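Local coordinates for ethanolamine kinase Pv091845 (Plasmodium vivax, PDB 2QG7), which probably phosphorylates ethanolamine, the first step in making phosphatidylethanolamine, at residues Lys92-His97 with Gly177-Phe182; Glu181-Tyr186 with Ser346-Asp351. All coordinates share one frame; numbering follows the deposited sequence.

Overall arrangement
Contact 1 is buried and contact 2 lies at the surface. Their centres are about 18 Å apart, and they share E181 and F182 on one run of chain. Contact 1 sets helix 84-98 against strand 177-181 of the five-stranded antiparallel sheet, in what is probably the N-terminal lobe. Contact 2 begins where that strand ends, where the chain probably passes between the lobes. It sets the following loop against strand 347-349 of a small three-stranded sheet and I350 just after it. The chemistry follows the place. Contact 1 is aliphatic and thioether packing, with a charged pair on the far side of the strand. Contact 2 is one methionine reaching a serine hydroxyl and an isoleucine methyl.

Contact 1 (Lys92-His97 with Gly177-Phe182); sequences KYVMLH and GRIEEF
V94 and I179 form the main apolar contact between helix 84-98 and strand 177-181. V94 CG1 lies 3.8 Å from I179 CD1 and equally close to I179 CG1. The two side chains run alongside each other, pointing opposite ways. V94 points CG1 at the strand because this branch stands anti to the backbone N (chi1 170°). I179 meets the helix with both branches. Its CD1 also comes 4.0 Å from V94 O. Its CG2 faces M95, with SD 4.3 Å away. The M95 chain is curled, and this brings its thioether end nearer to the strand than its CB. F174 touches both V94 and I179, and I138 touches V94 and M95, so the neighbouring strands help close the layer.

Strand 177-181 belongs to the antiparallel sheet of what is, in a kinase-like fold, the N-terminal lobe. Its backbone bonds run to strands 136-141 and 170-174. Helix 84-98 covers one face of it.

The charged contacts lie away from this helix. R178 and E180 form a salt bridge along the strand: R178 NH2 donates to E180 OE1 at 3.0 Å, with an N-H...O angle of 164°. The oxygen sits at the edge of the guanidinium, nearly in its plane. R178 NH1 bridges to E154 of helix 151-163. E180 OE2 bridges to R139. These partners should restrict rotation of both buried groups.

Contact 2 (Glu181-Tyr186 with Ser346-Asp351); sequences EFMDGY and SISFID
This is a small surface contact in which M183, in the loop between strands 177-181 and 186-187, reaches over to S348 and I350. The last two lie on and just after strand 347-349. The end of the M183 side chain does all the touching. Its SD lies 3.3 Å from S348 OG. Its methyl CE is 3.5 Å from S348 OG and 3.7 Å from I350 CG2. M183 stretches across with CG anti to its backbone N (chi1 -173°), then bends at chi3 (58°). The bend turns CE towards I350, which M183 meets at a slant.

The middle strand of the small sheet takes part as well. Strand 302-304 lies between 186-187 and 347-349 in an antiparallel sheet, and its I303 touches both M183 and I350. Backbone bonds join S348 to I303 and Y186 to N304. In the kinase-like fold of this family, segment 181-186 probably forms the linker between the two lobes. D351 probably begins the counterpart of the DFG motif, and I350 comes just before it. I350 O accepts a bond from H294 NE2, which ties this segment to the loop before strand 302-304.

Further along the linker the interactions are local. G185 N makes a weak bond to D184 OD1, at 3.2 Å and only 135°. D184 O is bonded to T305 OG1.

Contact 1 (Lys92-His97 with Gly177-Phe182)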
loop_
_atom_site.group_PDB
_atom_site.type_symbol
_atom_site.label_atom_id
_atom_site.label_comp_id
_atom_site.label_asym_id
_atom_site.label_seq_id
_atom_site.Cartn_x
_atom_site.Cartn_y
_atom_site.Cartn_z
ATOM N N LYS D 92 12.482 24.484 -27.625
ATOM C CA LYS D 92 12.818 25.600 -28.508
ATOM C C LYS D 92 12.347 25.345 -29.924
ATOM O O LYS D 92 11.974 26.280 -30.621
ATOM C CB LYS D 92 14.332 25.819 -28.567
ATOM C CG LYS D 92 14.914 26.658 -27.453
ATOM C CD LYS D 92 16.439 26.612 -27.500
ATOM C CE LYS D 92 16.986 27.569 -28.546
ATOM N NZ LYS D 92 18.484 27.640 -28.466
ATOM N N TYR D 93 12.428 24.087 -30.363
ATOM C CA TYR D 93 12.014 23.687 -31.712
ATOM C C TYR D 93 10.494 23.596 -31.843
ATOM O O TYR D 93 9.943 23.852 -32.925
ATOM C CB TYR D 93 12.630 22.343 -32.115
ATOM C CG TYR D 93 14.134 22.276 -32.082
ATOM C CD1 TYR D 93 14.919 23.424 -32.270
ATOM C CD2 TYR D 93 14.781 21.052 -31.899
ATOM C CE1 TYR D 93 16.311 23.364 -32.240
ATOM C CE2 TYR D 93 16.181 20.973 -31.862
ATOM C CZ TYR D 93 16.937 22.135 -32.033
ATOM O OH TYR D 93 18.311 22.062 -32.018
ATOM N N VAL D 94 9.831 23.199 -30.750
ATOM C CA VAL D 94 8.372 23.219 -30.673
ATOM C C VAL D 94 7.905 24.637 -30.927
ATOM O O VAL D 94 7.042 24.863 -31.783
ATOM C CB VAL D 94 7.824 22.642 -29.320
ATOM C CG1 VAL D 94 6.335 22.907 -29.166
ATOM C CG2 VAL D 94 8.086 21.115 -29.222
ATOM N N MET D 95 8.519 25.588 -30.234
ATOM C CA MET D 95 8.186 27.003 -30.391
ATOM C C MET D 95 8.589 27.597 -31.749
ATOM O O MET D 95 7.989 28.566 -32.232
ATOM C CB MET D 95 8.805 27.836 -29.243
ATOM C CG MET D 95 8.196 27.561 -27.831
ATOM S SD MET D 95 6.373 27.482 -27.710
ATOM C CE MET D 95 5.812 29.146 -28.278
ATOM N N LEU D 96 9.627 27.038 -32.350
ATOM C CA LEU D 96 10.129 27.565 -33.605
ATOM C C LEU D 96 9.267 27.124 -34.796
ATOM O O LEU D 96 9.015 27.920 -35.706
ATOM C CB LEU D 96 11.607 27.170 -33.802
ATOM C CG LEU D 96 12.384 27.565 -35.076
ATOM C CD1 LEU D 96 12.589 29.091 -35.224
ATOM C CD2 LEU D 96 13.708 26.837 -35.087
ATOM N N HIS D 97 8.833 25.863 -34.787
ATOM C CA HIS D 97 8.075 25.283 -35.888
ATOM C C HIS D 97 6.574 25.327 -35.598
ATOM O O HIS D 97 5.806 25.980 -36.321
ATOM C CB HIS D 97 8.545 23.840 -36.161
ATOM C CG HIS D 97 7.775 23.143 -37.243
ATOM N ND1 HIS D 97 7.242 21.877 -37.086
ATOM C CD2 HIS D 97 7.431 23.544 -38.495
ATOM C CE1 HIS D 97 6.607 21.522 -38.191
ATOM N NE2 HIS D 97 6.709 22.515 -39.063
ATOM N N GLY D 177 2.356 16.040 -28.775
ATOM C CA GLY D 177 2.098 17.026 -27.749
ATOM C C GLY D 177 1.277 18.164 -28.249
ATOM O O GLY D 177 0.694 18.088 -29.336
ATOM N N ARG D 178 1.234 19.235 -27.462
ATOM C CA ARG D 178 0.502 20.444 -27.857
ATOM C C ARG D 178 1.059 21.717 -27.227
ATOM O O ARG D 178 1.831 21.665 -26.249
ATOM C CB ARG D 178 -0.984 20.318 -27.477
ATOM C CG ARG D 178 -1.233 20.420 -25.967
ATOM C CD ARG D 178 -2.694 20.506 -25.656
ATOM N NE ARG D 178 -3.313 19.200 -25.675
ATOM C CZ ARG D 178 -3.961 18.653 -24.646
ATOM N NH1 ARG D 178 -4.492 17.444 -24.798
ATOM N NH2 ARG D 178 -4.090 19.301 -23.485
ATOM N N ILE D 179 0.639 22.858 -27.778
ATOM C CA ILE D 179 0.947 24.163 -27.192
ATOM C C ILE D 179 -0.351 24.822 -26.721
ATOM O O ILE D 179 -1.276 25.070 -27.512
ATOM C CB ILE D 179 1.710 25.139 -28.160
ATOM C CG1 ILE D 179 2.901 24.441 -28.836
ATOM C CG2 ILE D 179 2.185 26.369 -27.382
ATOM C CD1 ILE D 179 3.494 25.213 -30.045
ATOM N N GLU D 180 -0.402 25.126 -25.432
ATOM C CA GLU D 180 -1.629 25.609 -24.821
ATOM C C GLU D 180 -1.370 26.832 -23.954
ATOM O O GLU D 180 -0.226 27.161 -23.626
ATOM C CB GLU D 180 -2.341 24.475 -24.039
ATOM C CG GLU D 180 -1.557 23.948 -22.845
ATOM C CD GLU D 180 -2.168 22.714 -22.172
ATOM O OE1 GLU D 180 -2.551 21.745 -22.854
ATOM O OE2 GLU D 180 -2.229 22.697 -20.922
ATOM N N GLU D 181 -2.465 27.500 -23.607
ATOM C CA GLU D 181 -2.476 28.744 -22.849
ATOM C C GLU D 181 -2.079 28.465 -21.424
ATOM O O GLU D 181 -2.628 27.560 -20.779
ATOM C CB GLU D 181 -3.892 29.334 -22.875
ATOM C CG GLU D 181 -3.997 30.780 -22.475
ATOM C CD GLU D 181 -5.444 31.306 -22.455
ATOM O OE1 GLU D 181 -5.813 31.931 -21.432
ATOM O OE2 GLU D 181 -6.204 31.116 -23.449
ATOM N N PHE D 182 -1.126 29.250 -20.937
ATOM C CA PHE D 182 -0.697 29.150 -19.564
ATOM C C PHE D 182 -1.736 29.781 -18.659
ATOM O O PHE D 182 -2.290 30.865 -18.953
ATOM C CB PHE D 182 0.663 29.821 -19.371
ATOM C CG PHE D 182 1.142 29.842 -17.942
ATOM C CD1 PHE D 182 1.724 28.709 -17.368
ATOM C CD2 PHE D 182 1.021 30.999 -17.175
ATOM C CE1 PHE D 182 2.168 28.730 -16.029
ATOM C CE2 PHE D 182 1.465 31.037 -15.855
ATOM C CZ PHE D 182 2.038 29.902 -15.275
#

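Contact 2 (Glu181-Tyr186 with Ser346-Asp351)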
loop_
_atom_site.group_PDB
_atom_site.type_symbol
_atom_site.label_atom_id
_atom_site.label_comp_id
_atom_site.label_asym_id
_atom_site.label_seq_id
_atom_site.Cartn_x
_atom_site.Cartn_y
_atom_site.Cartn_z
ATOM N N GLU D 181 -2.465 27.500 -23.607
ATOM C CA GLU D 181 -2.476 28.744 -22.849
ATOM C C GLU D 181 -2.079 28.465 -21.424
ATOM O O GLU D 181 -2.628 27.560 -20.779
ATOM C CB GLU D 181 -3.892 29.334 -22.875
ATOM C CG GLU D 181 -3.997 30.780 -22.475
ATOM C CD GLU D 181 -5.444 31.306 -22.455
ATOM O OE1 GLU D 181 -5.813 31.931 -21.432
ATOM O OE2 GLU D 181 -6.204 31.116 -23.449
ATOM N N PHE D 182 -1.126 29.250 -20.937
ATOM C CA PHE D 182 -0.697 29.150 -19.564
ATOM C C PHE D 182 -1.736 29.781 -18.659
ATOM O O PHE D 182 -2.290 30.865 -18.953
ATOM C CB PHE D 182 0.663 29.821 -19.371
ATOM C CG PHE D 182 1.142 29.842 -17.942
ATOM C CD1 PHE D 182 1.724 28.709 -17.368
ATOM C CD2 PHE D 182 1.021 30.999 -17.175
ATOM C CE1 PHE D 182 2.168 28.730 -16.029
ATOM C CE2 PHE D 182 1.465 31.037 -15.855
ATOM C CZ PHE D 182 2.038 29.902 -15.275
ATOM N N MET D 183 -2.013 29.092 -17.554
ATOM C CA MET D 183 -2.866 29.635 -16.514
ATOM C C MET D 183 -2.102 29.654 -15.187
ATOM O O MET D 183 -1.570 28.640 -14.737
ATOM C CB MET D 183 -4.137 28.798 -16.414
ATOM C CG MET D 183 -5.206 29.359 -15.457
ATOM S SD MET D 183 -6.564 28.169 -15.148
ATOM C CE MET D 183 -5.639 26.770 -14.481
ATOM N N ASP D 184 -2.046 30.821 -14.564
ATOM C CA ASP D 184 -1.418 30.972 -13.246
ATOM C C ASP D 184 -2.297 30.366 -12.139
ATOM O O ASP D 184 -3.506 30.185 -12.319
ATOM C CB ASP D 184 -1.172 32.458 -12.973
ATOM C CG ASP D 184 0.261 32.752 -12.539
ATOM O OD1 ASP D 184 0.778 32.047 -11.619
ATOM O OD2 ASP D 184 0.854 33.703 -13.128
ATOM N N GLY D 185 -1.675 30.053 -11.002
ATOM C CA GLY D 185 -2.365 29.460 -9.856
ATOM C C GLY D 185 -1.625 28.251 -9.302
ATOM O O GLY D 185 -0.619 27.817 -9.856
ATOM N N TYR D 186 -2.121 27.697 -8.198
ATOM C CA TYR D 186 -1.465 26.552 -7.590
ATOM C C TYR D 186 -2.398 25.342 -7.479
ATOM O O TYR D 186 -3.632 25.489 -7.320
ATOM C CB TYR D 186 -0.856 26.947 -6.243
ATOM C CG TYR D 186 -1.870 27.167 -5.156
ATOM C CD1 TYR D 186 -2.435 28.425 -4.963
ATOM C CD2 TYR D 186 -2.285 26.103 -4.328
ATOM C CE1 TYR D 186 -3.385 28.644 -3.936
ATOM C CE2 TYR D 186 -3.241 26.292 -3.343
ATOM C CZ TYR D 186 -3.774 27.571 -3.141
ATOM O OH TYR D 186 -4.701 27.789 -2.162
ATOM N N SER D 346 -10.313 31.330 -6.480
ATOM C CA SER D 346 -11.052 31.014 -7.686
ATOM C C SER D 346 -10.575 29.649 -8.205
ATOM O O SER D 346 -9.385 29.467 -8.430
ATOM C CB SER D 346 -10.848 32.113 -8.745
ATOM O OG SER D 346 -11.479 31.760 -9.976
ATOM N N ILE D 347 -11.516 28.729 -8.415
ATOM C CA ILE D 347 -11.225 27.355 -8.762
ATOM C C ILE D 347 -11.494 27.031 -10.227
ATOM O O ILE D 347 -12.545 27.348 -10.745
ATOM C CB ILE D 347 -12.032 26.362 -7.824
ATOM C CG1 ILE D 347 -11.436 26.341 -6.391
ATOM C CG2 ILE D 347 -12.223 24.949 -8.467
ATOM C CD1 ILE D 347 -9.968 25.905 -6.278
ATOM N N SER D 348 -10.530 26.380 -10.886
ATOM C CA SER D 348 -10.741 25.813 -12.208
ATOM C C SER D 348 -10.067 24.441 -12.340
ATOM O O SER D 348 -9.186 24.104 -11.570
ATOM C CB SER D 348 -10.261 26.770 -13.291
ATOM O OG SER D 348 -8.896 27.048 -13.129
ATOM N N PHE D 349 -10.513 23.654 -13.313
ATOM C CA PHE D 349 -9.976 22.336 -13.555
ATOM C C PHE D 349 -9.034 22.318 -14.757
ATOM O O PHE D 349 -9.196 23.086 -15.698
ATOM C CB PHE D 349 -11.114 21.313 -13.758
ATOM C CG PHE D 349 -12.144 21.324 -12.655
ATOM C CD1 PHE D 349 -11.780 21.574 -11.335
ATOM C CD2 PHE D 349 -13.490 21.070 -12.930
ATOM C CE1 PHE D 349 -12.744 21.601 -10.331
ATOM C CE2 PHE D 349 -14.412 21.072 -11.916
ATOM C CZ PHE D 349 -14.043 21.344 -10.640
ATOM N N ILE D 350 -8.067 21.407 -14.710
ATOM C CA ILE D 350 -7.085 21.169 -15.789
ATOM C C ILE D 350 -7.044 19.683 -16.097
ATOM O O ILE D 350 -7.613 18.866 -15.383
ATOM C CB ILE D 350 -5.600 21.676 -15.430
ATOM C CG1 ILE D 350 -5.066 21.038 -14.128
ATOM C CG2 ILE D 350 -5.491 23.208 -15.382
ATOM C CD1 ILE D 350 -3.553 20.983 -14.040
ATOM N N ASP D 351 -6.367 19.345 -17.173
ATOM C CA ASP D 351 -6.123 17.976 -17.596
ATOM C C ASP D 351 -7.380 17.155 -17.889
ATOM O O ASP D 351 -7.802 16.283 -17.112
ATOM C CB ASP D 351 -5.151 17.286 -16.635
ATOM C CG ASP D 351 -4.234 16.297 -17.348
ATOM O OD1 ASP D 351 -4.531 15.873 -18.523
ATOM O OD2 ASP D 351 -3.212 15.919 -16.707
#